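Local coordinates for YflH protein (Bacillus subtilis, PDB 3D0W) that is of unknown function, a small all-helical protein of the DUF3243 family that packs as a dimer in the crystal, at residues E30-Y35 with G73-L78; K55-L60 with L93-V98; D62-H67 with L77-W82. All coordinates share one frame; numbering follows the deposited sequence.

All three contacts join helices of one all-helical domain. Contact 1 is the most buried. It sets helix 23-48 against helix 73-84 mainly through one phenylalanine ring. Contacts 2 and 3 are partly buried and share helix 56-65, whose early turns meet helix 87-101 and whose last turn meets helix 73-84. Contact 2 is mostly aliphatic, with alanines at its closest point. Contact 3 adds a tryptophan face inside and a water-linked polar patch at its solvent side. L78 belongs to contacts 1 and 3, and its CD1 also lies 4.0 Å from L97 CD2 of contact 2, so the three meet in one core. All three also reach the second subunit.

Contact 1 of 3, residues E30-Y35 with G73-L78; sequences EEFKGY and GEEMLL
This is a buried helix-to-helix contact in which F32 of helix 23-48 inserts its ring against the first turns of helix 73-84. The short helical segments run 57° apart, with axes 10.7 Å from each other at closest approach. E74 provides the floor for the ring. Its CB stands 3.6 Å from the ring centroid of F32, close to the ring normal, in a CH-pi contact. E74 CG continues over the same face, 3.6 Å from F32 CD2. The chain then bends at chi2 (83°), which leads the carboxylate away from the ring. At the ring edge, near its plane, L78 CD1 meets F32 CZ at 3.5 Å. E75 runs past in an extended form, its CG 3.9 Å from F32 CE1. E75 OE2 comes within 4.1 Å of Y35 CD2. The polar ends have other partners: E75 OE1 bonds to Q71 N, and Y35 OH to E68. L78 also packs on L77 of the second subunit. Two glutamates thus serve this interface through their methylene groups, so the contact is largely apolar in its chemistry although two of the three residues that touch from helix 73-84 are glutamates.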
ATOM      1  N   GLU A  30      -6.348   0.842  12.394  1.00 29.25           N
ATOM      2  CA  GLU A  30      -7.601   0.182  12.729  1.00 31.58           C
ATOM      3  C   GLU A  30      -8.784   0.981  12.217  1.00 32.00           C
ATOM      4  O   GLU A  30      -9.755   0.410  11.716  1.00 31.74           O
ATOM      5  CB  GLU A  30      -7.718  -0.018  14.244  1.00 32.65           C
ATOM      6  CG  GLU A  30      -6.826  -1.123  14.781  1.00 36.28           C
ATOM      7  CD  GLU A  30      -7.003  -2.434  14.028  1.00 39.54           C
ATOM      8  OE1 GLU A  30      -8.161  -2.890  13.868  1.00 41.41           O
ATOM      9  OE2 GLU A  30      -5.982  -3.013  13.601  1.00 39.90           O
ATOM     10  N   GLU A  31      -8.699   2.303  12.338  1.00 32.78           N
ATOM     11  CA  GLU A  31      -9.770   3.174  11.873  1.00 33.71           C
ATOM     12  C   GLU A  31      -9.820   3.149  10.349  1.00 32.33           C
ATOM     13  O   GLU A  31     -10.896   3.092   9.757  1.00 32.69           O
ATOM     14  CB  GLU A  31      -9.553   4.613  12.351  1.00 37.60           C
ATOM     15  CG  GLU A  31      -9.626   4.807  13.860  1.00 41.51           C
ATOM     16  CD  GLU A  31      -9.627   6.279  14.252  1.00 44.01           C
ATOM     17  OE1 GLU A  31      -8.710   7.018  13.828  1.00 44.01           O
ATOM     18  OE2 GLU A  31     -10.546   6.698  14.988  1.00 46.01           O
ATOM     19  N   PHE A  32      -8.647   3.202   9.723  1.00 31.41           N
ATOM     20  CA  PHE A  32      -8.542   3.168   8.267  1.00 29.90           C
ATOM     21  C   PHE A  32      -9.209   1.890   7.761  1.00 28.46           C
ATOM     22  O   PHE A  32     -10.062   1.918   6.877  1.00 27.86           O
ATOM     23  CB  PHE A  32      -7.065   3.187   7.856  1.00 30.43           C
ATOM     24  CG  PHE A  32      -6.824   2.778   6.430  1.00 30.71           C
ATOM     25  CD1 PHE A  32      -7.280   3.564   5.377  1.00 33.05           C
ATOM     26  CD2 PHE A  32      -6.144   1.598   6.140  1.00 31.98           C
ATOM     27  CE1 PHE A  32      -7.062   3.181   4.055  1.00 31.72           C
ATOM     28  CE2 PHE A  32      -5.922   1.207   4.824  1.00 33.21           C
ATOM     29  CZ  PHE A  32      -6.383   2.004   3.777  1.00 32.64           C
ATOM     30  N   LYS A  33      -8.810   0.769   8.344  1.00 27.80           N
ATOM     31  CA  LYS A  33      -9.358  -0.530   7.983  1.00 27.36           C
ATOM     32  C   LYS A  33     -10.881  -0.523   8.166  1.00 28.96           C
ATOM     33  O   LYS A  33     -11.621  -1.037   7.321  1.00 26.23           O
ATOM     34  CB  LYS A  33      -8.707  -1.602   8.859  1.00 28.64           C
ATOM     35  CG  LYS A  33      -9.092  -3.026   8.552  1.00 31.21           C
ATOM     36  CD  LYS A  33      -8.355  -3.969   9.490  1.00 35.22           C
ATOM     37  CE  LYS A  33      -8.957  -5.362   9.473  1.00 36.12           C
ATOM     38  NZ  LYS A  33      -8.187  -6.294  10.341  1.00 38.36           N
ATOM     39  N   GLY A  34     -11.350   0.077   9.258  1.00 27.62           N
ATOM     40  CA  GLY A  34     -12.781   0.140   9.508  1.00 28.39           C
ATOM     41  C   GLY A  34     -13.531   0.969   8.477  1.00 27.96           C
ATOM     42  O   GLY A  34     -14.690   0.690   8.164  1.00 27.29           O
ATOM     43  N   TYR A  35     -12.873   2.001   7.957  1.00 29.56           N
ATOM     44  CA  TYR A  35     -13.472   2.865   6.946  1.00 29.23           C
ATOM     45  C   TYR A  35     -13.636   2.084   5.636  1.00 30.71           C
ATOM     46  O   TYR A  35     -14.639   2.230   4.937  1.00 31.28           O
ATOM     47  CB  TYR A  35     -12.588   4.103   6.735  1.00 30.19           C
ATOM     48  CG  TYR A  35     -13.055   5.036   5.641  1.00 32.98           C
ATOM     49  CD1 TYR A  35     -14.313   5.638   5.698  1.00 32.55           C
ATOM     50  CD2 TYR A  35     -12.242   5.311   4.539  1.00 32.63           C
ATOM     51  CE1 TYR A  35     -14.749   6.489   4.687  1.00 34.07           C
ATOM     52  CE2 TYR A  35     -12.668   6.157   3.523  1.00 33.19           C
ATOM     53  CZ  TYR A  35     -13.926   6.745   3.601  1.00 35.76           C
ATOM     54  OH  TYR A  35     -14.363   7.578   2.592  1.00 36.00           O
ATOM     55  N   GLY A  73      -1.541   8.632   6.353  1.00 19.31           N
ATOM     56  CA  GLY A  73      -0.494   7.963   5.593  1.00 20.13           C
ATOM     57  C   GLY A  73      -0.976   6.761   4.799  1.00 19.61           C
ATOM     58  O   GLY A  73      -0.476   6.497   3.705  1.00 20.13           O
ATOM     59  N   GLU A  74      -1.935   6.026   5.353  1.00 18.52           N
ATOM     60  CA  GLU A  74      -2.481   4.859   4.682  1.00 20.50           C
ATOM     61  C   GLU A  74      -3.093   5.274   3.345  1.00 19.33           C
ATOM     62  O   GLU A  74      -2.777   4.713   2.285  1.00 19.48           O
ATOM     63  CB  GLU A  74      -3.562   4.190   5.547  1.00 21.89           C
ATOM     64  CG  GLU A  74      -3.031   3.337   6.701  1.00 23.91           C
ATOM     65  CD  GLU A  74      -2.670   4.135   7.947  1.00 27.03           C
ATOM     66  OE1 GLU A  74      -2.664   5.387   7.897  1.00 25.97           O
ATOM     67  OE2 GLU A  74      -2.383   3.497   8.982  1.00 28.40           O
ATOM     68  N   GLU A  75      -3.959   6.276   3.401  1.00 17.41           N
ATOM     69  CA  GLU A  75      -4.642   6.758   2.210  1.00 19.36           C
ATOM     70  C   GLU A  75      -3.710   7.419   1.209  1.00 17.29           C
ATOM     71  O   GLU A  75      -3.914   7.320  -0.006  1.00 15.23           O
ATOM     72  CB  GLU A  75      -5.758   7.711   2.625  1.00 19.14           C
ATOM     73  CG  GLU A  75      -6.916   6.968   3.282  1.00 25.62           C
ATOM     74  CD  GLU A  75      -7.912   7.894   3.960  1.00 26.96           C
ATOM     75  OE1 GLU A  75      -7.933   9.105   3.642  1.00 29.05           O
ATOM     76  OE2 GLU A  75      -8.684   7.398   4.804  1.00 30.46           O
HETATM   77  N   MSE A  76      -2.690   8.092   1.721  1.00 16.95           N
HETATM   78  CA  MSE A  76      -1.723   8.751   0.865  1.00 17.76           C
HETATM   79  C   MSE A  76      -0.964   7.692   0.061  1.00 17.47           C
HETATM   80  O   MSE A  76      -0.819   7.813  -1.154  1.00 15.94           O
HETATM   81  CB  MSE A  76      -0.742   9.562   1.701  1.00 20.64           C
HETATM   82  CG  MSE A  76       0.263  10.304   0.869  1.00 27.57           C
HETATM   83 SE   MSE A  76      -0.590  11.626  -0.265  1.00 39.21          SE
HETATM   84  CE  MSE A  76       0.430  13.138   0.356  1.00 37.44           C
ATOM     85  N   LEU A  77      -0.479   6.652   0.735  1.00 17.93           N
ATOM     86  CA  LEU A  77       0.243   5.592   0.028  1.00 17.01           C
ATOM     87  C   LEU A  77      -0.671   4.916  -1.002  1.00 16.48           C
ATOM     88  O   LEU A  77      -0.265   4.691  -2.142  1.00 17.43           O
ATOM     89  CB  LEU A  77       0.776   4.544   1.015  1.00 18.28           C
ATOM     90  CG  LEU A  77       1.540   3.353   0.407  1.00 19.68           C
ATOM     91  CD1 LEU A  77       2.752   3.862  -0.334  1.00 21.53           C
ATOM     92  CD2 LEU A  77       1.982   2.384   1.511  1.00 22.31           C
ATOM     93  N   LEU A  78      -1.907   4.601  -0.616  1.00 16.99           N
ATOM     94  CA  LEU A  78      -2.824   3.949  -1.540  1.00 18.41           C
ATOM     95  C   LEU A  78      -3.061   4.746  -2.807  1.00 20.64           C
ATOM     96  O   LEU A  78      -3.038   4.188  -3.908  1.00 20.98           O
ATOM     97  CB  LEU A  78      -4.180   3.673  -0.889  1.00 22.05           C
ATOM     98  CG  LEU A  78      -4.337   2.362  -0.132  1.00 23.28           C
ATOM     99  CD1 LEU A  78      -5.785   2.233   0.347  1.00 23.76           C
ATOM    100  CD2 LEU A  78      -3.964   1.185  -1.062  1.00 25.55           C
TER

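Contact 2 of 3, residues K55-L60 with L93-V98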
ATOM      1  N   LYS A  55     -18.719  -7.579  -5.821  1.00 27.35           N
ATOM      2  CA  LYS A  55     -17.438  -7.991  -5.261  1.00 27.80           C
ATOM      3  C   LYS A  55     -16.775  -6.870  -4.472  1.00 24.45           C
ATOM      4  O   LYS A  55     -16.855  -5.699  -4.841  1.00 25.70           O
ATOM      5  CB  LYS A  55     -16.496  -8.466  -6.369  1.00 29.28           C
ATOM      6  CG  LYS A  55     -16.652  -9.944  -6.717  1.00 34.17           C
ATOM      7  CD  LYS A  55     -15.593 -10.376  -7.715  1.00 38.83           C
ATOM      8  CE  LYS A  55     -15.436 -11.892  -7.770  1.00 39.84           C
ATOM      9  NZ  LYS A  55     -16.669 -12.592  -8.230  1.00 42.27           N
ATOM     10  N   SER A  56     -16.128  -7.240  -3.375  1.00 22.78           N
ATOM     11  CA  SER A  56     -15.437  -6.279  -2.528  1.00 22.77           C
ATOM     12  C   SER A  56     -14.352  -5.530  -3.300  1.00 20.67           C
ATOM     13  O   SER A  56     -14.167  -4.326  -3.109  1.00 19.42           O
ATOM     14  CB  SER A  56     -14.806  -6.993  -1.335  1.00 22.31           C
ATOM     15  OG  SER A  56     -15.789  -7.700  -0.597  1.00 27.53           O
ATOM     16  N   ALA A  57     -13.640  -6.243  -4.174  1.00 21.12           N
ATOM     17  CA  ALA A  57     -12.568  -5.627  -4.949  1.00 21.80           C
ATOM     18  C   ALA A  57     -13.110  -4.559  -5.895  1.00 19.50           C
ATOM     19  O   ALA A  57     -12.456  -3.547  -6.133  1.00 19.28           O
ATOM     20  CB  ALA A  57     -11.793  -6.688  -5.733  1.00 23.10           C
ATOM     21  N   ALA A  58     -14.311  -4.779  -6.421  1.00 19.31           N
ATOM     22  CA  ALA A  58     -14.923  -3.809  -7.326  1.00 21.23           C
ATOM     23  C   ALA A  58     -15.268  -2.549  -6.539  1.00 21.58           C
ATOM     24  O   ALA A  58     -15.031  -1.432  -6.996  1.00 20.07           O
ATOM     25  CB  ALA A  58     -16.181  -4.398  -7.964  1.00 21.86           C
ATOM     26  N   ILE A  59     -15.814  -2.738  -5.341  1.00 23.61           N
ATOM     27  CA  ILE A  59     -16.184  -1.615  -4.492  1.00 22.81           C
ATOM     28  C   ILE A  59     -14.962  -0.807  -4.054  1.00 21.96           C
ATOM     29  O   ILE A  59     -14.972   0.424  -4.116  1.00 22.18           O
ATOM     30  CB  ILE A  59     -16.964  -2.100  -3.258  1.00 26.74           C
ATOM     31  CG1 ILE A  59     -18.290  -2.731  -3.706  1.00 26.06           C
ATOM     32  CG2 ILE A  59     -17.223  -0.936  -2.314  1.00 26.47           C
ATOM     33  CD1 ILE A  59     -18.978  -3.568  -2.621  1.00 25.21           C
ATOM     34  N   LEU A  60     -13.904  -1.487  -3.622  1.00 20.57           N
ATOM     35  CA  LEU A  60     -12.698  -0.781  -3.200  1.00 21.32           C
ATOM     36  C   LEU A  60     -12.042  -0.082  -4.395  1.00 20.27           C
ATOM     37  O   LEU A  60     -11.454   0.987  -4.247  1.00 19.93           O
ATOM     38  CB  LEU A  60     -11.714  -1.752  -2.520  1.00 20.48           C
ATOM     39  CG  LEU A  60     -12.192  -2.294  -1.162  1.00 24.15           C
ATOM     40  CD1 LEU A  60     -11.137  -3.189  -0.528  1.00 22.95           C
ATOM     41  CD2 LEU A  60     -12.491  -1.119  -0.233  1.00 24.20           C
ATOM     42  N   LEU A  93      -4.183  -4.918  -6.715  1.00 19.38           N
ATOM     43  CA  LEU A  93      -4.034  -4.162  -5.475  1.00 18.62           C
ATOM     44  C   LEU A  93      -5.372  -4.100  -4.728  1.00 19.50           C
ATOM     45  O   LEU A  93      -5.405  -4.114  -3.489  1.00 19.61           O
ATOM     46  CB  LEU A  93      -3.538  -2.740  -5.751  1.00 20.09           C
ATOM     47  CG  LEU A  93      -3.424  -1.832  -4.516  1.00 21.52           C
ATOM     48  CD1 LEU A  93      -2.395  -2.389  -3.529  1.00 21.81           C
ATOM     49  CD2 LEU A  93      -3.030  -0.434  -4.954  1.00 24.19           C
ATOM     50  N   ALA A  94      -6.467  -4.014  -5.480  1.00 18.21           N
ATOM     51  CA  ALA A  94      -7.798  -3.980  -4.880  1.00 20.18           C
ATOM     52  C   ALA A  94      -8.073  -5.332  -4.221  1.00 20.30           C
ATOM     53  O   ALA A  94      -8.686  -5.402  -3.152  1.00 19.98           O
ATOM     54  CB  ALA A  94      -8.846  -3.705  -5.933  1.00 18.08           C
ATOM     55  N   GLN A  95      -7.617  -6.403  -4.867  1.00 20.77           N
ATOM     56  CA  GLN A  95      -7.801  -7.760  -4.338  1.00 21.34           C
ATOM     57  C   GLN A  95      -7.020  -7.916  -3.035  1.00 20.39           C
ATOM     58  O   GLN A  95      -7.525  -8.479  -2.053  1.00 21.33           O
ATOM     59  CB  GLN A  95      -7.300  -8.798  -5.346  1.00 26.23           C
ATOM     60  CG  GLN A  95      -8.105  -8.899  -6.641  1.00 34.27           C
ATOM     61  CD  GLN A  95      -7.391  -9.744  -7.699  1.00 39.11           C
ATOM     62  OE1 GLN A  95      -6.912 -10.843  -7.411  1.00 42.06           O
ATOM     63  NE2 GLN A  95      -7.318  -9.230  -8.927  1.00 42.56           N
ATOM     64  N   LEU A  96      -5.790  -7.407  -3.020  1.00 16.80           N
ATOM     65  CA  LEU A  96      -4.943  -7.505  -1.833  1.00 17.88           C
ATOM     66  C   LEU A  96      -5.548  -6.701  -0.685  1.00 18.85           C
ATOM     67  O   LEU A  96      -5.517  -7.124   0.477  1.00 16.39           O
ATOM     68  CB  LEU A  96      -3.526  -6.998  -2.144  1.00 18.35           C
ATOM     69  CG  LEU A  96      -2.442  -7.312  -1.112  1.00 17.85           C
ATOM     70  CD1 LEU A  96      -2.328  -8.829  -0.948  1.00 18.67           C
ATOM     71  CD2 LEU A  96      -1.106  -6.725  -1.544  1.00 21.22           C
ATOM     72  N   LEU A  97      -6.098  -5.539  -1.018  1.00 19.12           N
ATOM     73  CA  LEU A  97      -6.723  -4.677  -0.026  1.00 19.99           C
ATOM     74  C   LEU A  97      -7.945  -5.357   0.599  1.00 20.90           C
ATOM     75  O   LEU A  97      -8.257  -5.124   1.764  1.00 21.14           O
ATOM     76  CB  LEU A  97      -7.146  -3.349  -0.663  1.00 23.08           C
ATOM     77  CG  LEU A  97      -7.399  -2.216   0.336  1.00 26.55           C
ATOM     78  CD1 LEU A  97      -6.067  -1.789   0.929  1.00 24.13           C
ATOM     79  CD2 LEU A  97      -8.077  -1.027  -0.352  1.00 28.06           C
ATOM     80  N   VAL A  98      -8.656  -6.173  -0.175  1.00 19.72           N
ATOM     81  CA  VAL A  98      -9.817  -6.875   0.364  1.00 21.35           C
ATOM     82  C   VAL A  98      -9.334  -7.886   1.412  1.00 21.30           C
ATOM     83  O   VAL A  98      -9.962  -8.058   2.458  1.00 19.82           O
ATOM     84  CB  VAL A  98     -10.613  -7.609  -0.747  1.00 21.17           C
ATOM     85  CG1 VAL A  98     -11.607  -8.606  -0.129  1.00 22.52           C
ATOM     86  CG2 VAL A  98     -11.370  -6.591  -1.592  1.00 21.19           C
TER
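A crossing of two helices within the all-helical DUF3243 domain brings the start of helix 56-65 against helix 87-101. The short segments cross at 111°, and their axes come within 8.4 Å. Alanines permit this close approach: the CA atoms of A57 and A94 are 5.0 Å apart. Their methyl groups face each other, CB of A57 to CB of A94 at 4.2 Å. A94 CB also comes up to the backbone oxygen of A57. Beside this pair, L60 reaches across with a single branch. Its CD1 touches L97 CD2 at 3.8 Å and V98 CG2 at 3.6 Å, lying between the two side chains as they cross it obliquely. S56 and A57, just after the N-cap residue K55, place the contact in the first turn of the helix. Helix 23-48 closes one flank, where V40 touches both S56 and L60 and L36 touches L97. L97 also packs on L78 of the same chain and on L81 of the second subunit. V98 turns CG1 anti to its own backbone N (chi1 166°), which leaves CG2 as the branch directed at the first turn of helix 56-65. That methyl fits against S56 and A57 together: CG2 of V98 is 3.5 Å from the backbone N of A57, and equally near S56 CB, a tight carbon pair.

Contact 3 of 3, residues D62-H67 with L77-W82; sequences DYLAKH and LLQELW
L64 lies over one face of the W82 indole. Its CB is 3.7 Å from the centroid of the five-membered ring of W82, 16° off the normal, in a CH-pi contact. The branch continues across the six-membered ring, where L64 CD1 comes to 3.4 Å from W82 CE3. The other branch turns toward Q79 and L78, one turn earlier on the same helix, with CD2 of L64 3.4 Å from NE2 of Q79. W82 holds CG anti to its backbone N (chi1 -160°), which places the indole face against L64. With W82 cut back to an alanine, the face under L64 is lost and its CD1 branch would probably be free to turn.

Toward solvent the contact is polar. H67, with positive phi, is the first residue to leave the helical conformation. Its N-H at ND1 is shared between Q79 OE1, at 3.4 Å and 143°, and a water, both bonds being weak. The water lies near the imidazole plane and donates to both the backbone O and OE1 of Q79, each at 2.8 Å. H67 CE1 also approaches the indole edge.

The contact ties the end of helix 56-65 to helix 73-84 from its middle onward. L93 of helix 87-101 packs on W82, K90 makes a cation-pi contact with the indole, and Y63 leans on L36 and Q39 of helix 23-48.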
ATOM      1  N   ASP A  62     -13.635   1.182  -7.040  1.00 23.21           N
ATOM      2  CA  ASP A  62     -14.428   2.382  -7.284  1.00 24.73           C
ATOM      3  C   ASP A  62     -14.056   3.445  -6.252  1.00 23.42           C
ATOM      4  O   ASP A  62     -13.983   4.634  -6.567  1.00 26.81           O
ATOM      5  CB  ASP A  62     -15.930   2.079  -7.198  1.00 25.78           C
ATOM      6  CG  ASP A  62     -16.430   1.241  -8.366  1.00 31.49           C
ATOM      7  OD1 ASP A  62     -15.736   1.177  -9.404  1.00 33.62           O
ATOM      8  OD2 ASP A  62     -17.528   0.656  -8.250  1.00 36.93           O
ATOM      9  N   TYR A  63     -13.821   3.013  -5.017  1.00 23.76           N
ATOM     10  CA  TYR A  63     -13.439   3.926  -3.938  1.00 22.06           C
ATOM     11  C   TYR A  63     -12.139   4.658  -4.289  1.00 22.53           C
ATOM     12  O   TYR A  63     -12.066   5.893  -4.230  1.00 20.11           O
ATOM     13  CB  TYR A  63     -13.270   3.141  -2.632  1.00 21.44           C
ATOM     14  CG  TYR A  63     -12.359   3.796  -1.610  1.00 25.23           C
ATOM     15  CD1 TYR A  63     -12.677   5.034  -1.039  1.00 27.42           C
ATOM     16  CD2 TYR A  63     -11.175   3.182  -1.222  1.00 25.68           C
ATOM     17  CE1 TYR A  63     -11.830   5.638  -0.106  1.00 24.96           C
ATOM     18  CE2 TYR A  63     -10.324   3.770  -0.296  1.00 26.37           C
ATOM     19  CZ  TYR A  63     -10.655   4.996   0.258  1.00 27.72           C
ATOM     20  OH  TYR A  63      -9.800   5.566   1.172  1.00 29.84           O
ATOM     21  N   LEU A  64     -11.112   3.897  -4.656  1.00 20.57           N
ATOM     22  CA  LEU A  64      -9.842   4.502  -5.018  1.00 20.37           C
ATOM     23  C   LEU A  64      -9.991   5.359  -6.274  1.00 19.92           C
ATOM     24  O   LEU A  64      -9.305   6.367  -6.424  1.00 20.08           O
ATOM     25  CB  LEU A  64      -8.776   3.408  -5.199  1.00 22.84           C
ATOM     26  CG  LEU A  64      -8.418   2.698  -3.879  1.00 21.67           C
ATOM     27  CD1 LEU A  64      -7.514   1.500  -4.130  1.00 22.96           C
ATOM     28  CD2 LEU A  64      -7.737   3.695  -2.939  1.00 26.31           C
ATOM     29  N   ALA A  65     -10.905   4.977  -7.163  1.00 21.82           N
ATOM     30  CA  ALA A  65     -11.118   5.731  -8.397  1.00 26.28           C
ATOM     31  C   ALA A  65     -11.691   7.127  -8.133  1.00 28.71           C
ATOM     32  O   ALA A  65     -11.646   7.993  -9.001  1.00 28.40           O
ATOM     33  CB  ALA A  65     -12.036   4.954  -9.341  1.00 25.82           C
ATOM     34  N   LYS A  66     -12.220   7.342  -6.931  1.00 29.20           N
ATOM     35  CA  LYS A  66     -12.794   8.635  -6.562  1.00 30.30           C
ATOM     36  C   LYS A  66     -11.721   9.690  -6.329  1.00 30.69           C
ATOM     37  O   LYS A  66     -11.985  10.892  -6.429  1.00 29.10           O
ATOM     38  CB  LYS A  66     -13.634   8.502  -5.294  1.00 30.92           C
ATOM     39  CG  LYS A  66     -14.929   7.742  -5.477  1.00 35.98           C
ATOM     40  CD  LYS A  66     -15.655   7.591  -4.141  1.00 37.37           C
ATOM     41  CE  LYS A  66     -17.051   7.023  -4.328  1.00 39.70           C
ATOM     42  NZ  LYS A  66     -17.031   5.765  -5.123  1.00 43.33           N
ATOM     43  N   HIS A  67     -10.510   9.236  -6.018  1.00 28.95           N
ATOM     44  CA  HIS A  67      -9.399  10.135  -5.749  1.00 30.39           C
ATOM     45  C   HIS A  67      -9.729  11.084  -4.596  1.00 30.41           C
ATOM     46  O   HIS A  67      -9.498  12.285  -4.678  1.00 29.39           O
ATOM     47  CB  HIS A  67      -9.041  10.932  -7.009  1.00 33.93           C
ATOM     48  CG  HIS A  67      -8.555  10.080  -8.141  1.00 39.15           C
ATOM     49  ND1 HIS A  67      -7.414   9.310  -8.055  1.00 41.56           N
ATOM     50  CD2 HIS A  67      -9.067   9.853  -9.374  1.00 42.12           C
ATOM     51  CE1 HIS A  67      -7.244   8.647  -9.186  1.00 42.24           C
ATOM     52  NE2 HIS A  67      -8.234   8.958 -10.002  1.00 44.11           N
ATOM     53  N   LEU A  77      -0.479   6.652   0.735  1.00 17.93           N
ATOM     54  CA  LEU A  77       0.243   5.592   0.028  1.00 17.01           C
ATOM     55  C   LEU A  77      -0.671   4.916  -1.002  1.00 16.48           C
ATOM     56  O   LEU A  77      -0.265   4.691  -2.142  1.00 17.43           O
ATOM     57  CB  LEU A  77       0.776   4.544   1.015  1.00 18.28           C
ATOM     58  CG  LEU A  77       1.540   3.353   0.407  1.00 19.68           C
ATOM     59  CD1 LEU A  77       2.752   3.862  -0.334  1.00 21.53           C
ATOM     60  CD2 LEU A  77       1.982   2.384   1.511  1.00 22.31           C
ATOM     61  N   LEU A  78      -1.907   4.601  -0.616  1.00 16.99           N
ATOM     62  CA  LEU A  78      -2.824   3.949  -1.540  1.00 18.41           C
ATOM     63  C   LEU A  78      -3.061   4.746  -2.807  1.00 20.64           C
ATOM     64  O   LEU A  78      -3.038   4.188  -3.908  1.00 20.98           O
ATOM     65  CB  LEU A  78      -4.180   3.673  -0.889  1.00 22.05           C
ATOM     66  CG  LEU A  78      -4.337   2.362  -0.132  1.00 23.28           C
ATOM     67  CD1 LEU A  78      -5.785   2.233   0.347  1.00 23.76           C
ATOM     68  CD2 LEU A  78      -3.964   1.185  -1.062  1.00 25.55           C
ATOM     69  N   GLN A  79      -3.304   6.042  -2.657  1.00 19.72           N
ATOM     70  CA  GLN A  79      -3.557   6.880  -3.826  1.00 23.79           C
ATOM     71  C   GLN A  79      -2.327   6.999  -4.718  1.00 20.30           C
ATOM     72  O   GLN A  79      -2.449   7.016  -5.939  1.00 21.19           O
ATOM     73  CB  GLN A  79      -4.027   8.275  -3.408  1.00 26.70           C
ATOM     74  CG  GLN A  79      -5.452   8.320  -2.863  1.00 33.94           C
ATOM     75  CD  GLN A  79      -6.497   7.787  -3.842  1.00 36.01           C
ATOM     76  OE1 GLN A  79      -6.418   8.013  -5.053  1.00 38.37           O
ATOM     77  NE2 GLN A  79      -7.495   7.090  -3.311  1.00 34.71           N
ATOM     78  N   GLU A  80      -1.150   7.094  -4.112  1.00 19.83           N
ATOM     79  CA  GLU A  80       0.089   7.196  -4.879  1.00 20.63           C
ATOM     80  C   GLU A  80       0.349   5.888  -5.643  1.00 20.45           C
ATOM     81  O   GLU A  80       0.806   5.911  -6.784  1.00 21.34           O
ATOM     82  CB  GLU A  80       1.266   7.512  -3.959  1.00 21.75           C
ATOM     83  CG  GLU A  80       1.322   8.955  -3.475  1.00 25.98           C
ATOM     84  CD  GLU A  80       1.459   9.956  -4.612  1.00 29.63           C
ATOM     85  OE1 GLU A  80       2.246   9.705  -5.552  1.00 29.86           O
ATOM     86  OE2 GLU A  80       0.787  11.003  -4.563  1.00 35.06           O
ATOM     87  N   LEU A  81       0.051   4.755  -5.014  1.00 16.24           N
ATOM     88  CA  LEU A  81       0.220   3.456  -5.665  1.00 15.67           C
ATOM     89  C   LEU A  81      -0.754   3.356  -6.828  1.00 17.39           C
ATOM     90  O   LEU A  81      -0.399   2.914  -7.914  1.00 16.65           O
ATOM     91  CB  LEU A  81      -0.049   2.308  -4.674  1.00 12.19           C
ATOM     92  CG  LEU A  81       1.071   1.996  -3.673  1.00 12.36           C
ATOM     93  CD1 LEU A  81       0.582   1.009  -2.592  1.00 12.27           C
ATOM     94  CD2 LEU A  81       2.253   1.398  -4.432  1.00 14.27           C
ATOM     95  N   TRP A  82      -1.991   3.786  -6.595  1.00 16.82           N
ATOM     96  CA  TRP A  82      -3.035   3.731  -7.605  1.00 17.06           C
ATOM     97  C   TRP A  82      -2.667   4.577  -8.820  1.00 17.08           C
ATOM     98  O   TRP A  82      -2.964   4.208  -9.958  1.00 16.97           O
ATOM     99  CB  TRP A  82      -4.352   4.251  -7.006  1.00 19.43           C
ATOM    100  CG  TRP A  82      -5.588   3.832  -7.722  1.00 20.02           C
ATOM    101  CD1 TRP A  82      -6.412   4.620  -8.470  1.00 20.88           C
ATOM    102  CD2 TRP A  82      -6.187   2.528  -7.703  1.00 21.55           C
ATOM    103  NE1 TRP A  82      -7.491   3.891  -8.911  1.00 21.27           N
ATOM    104  CE2 TRP A  82      -7.378   2.605  -8.455  1.00 23.75           C
ATOM    105  CE3 TRP A  82      -5.830   1.303  -7.123  1.00 22.10           C
ATOM    106  CZ2 TRP A  82      -8.223   1.504  -8.640  1.00 25.62           C
ATOM    107  CZ3 TRP A  82      -6.669   0.205  -7.309  1.00 25.92           C
ATOM    108  CH2 TRP A  82      -7.852   0.316  -8.063  1.00 24.98           C
TER
HETATM  109  O   HOH W   1      -4.643   8.049  -7.258  1.00 28.11           O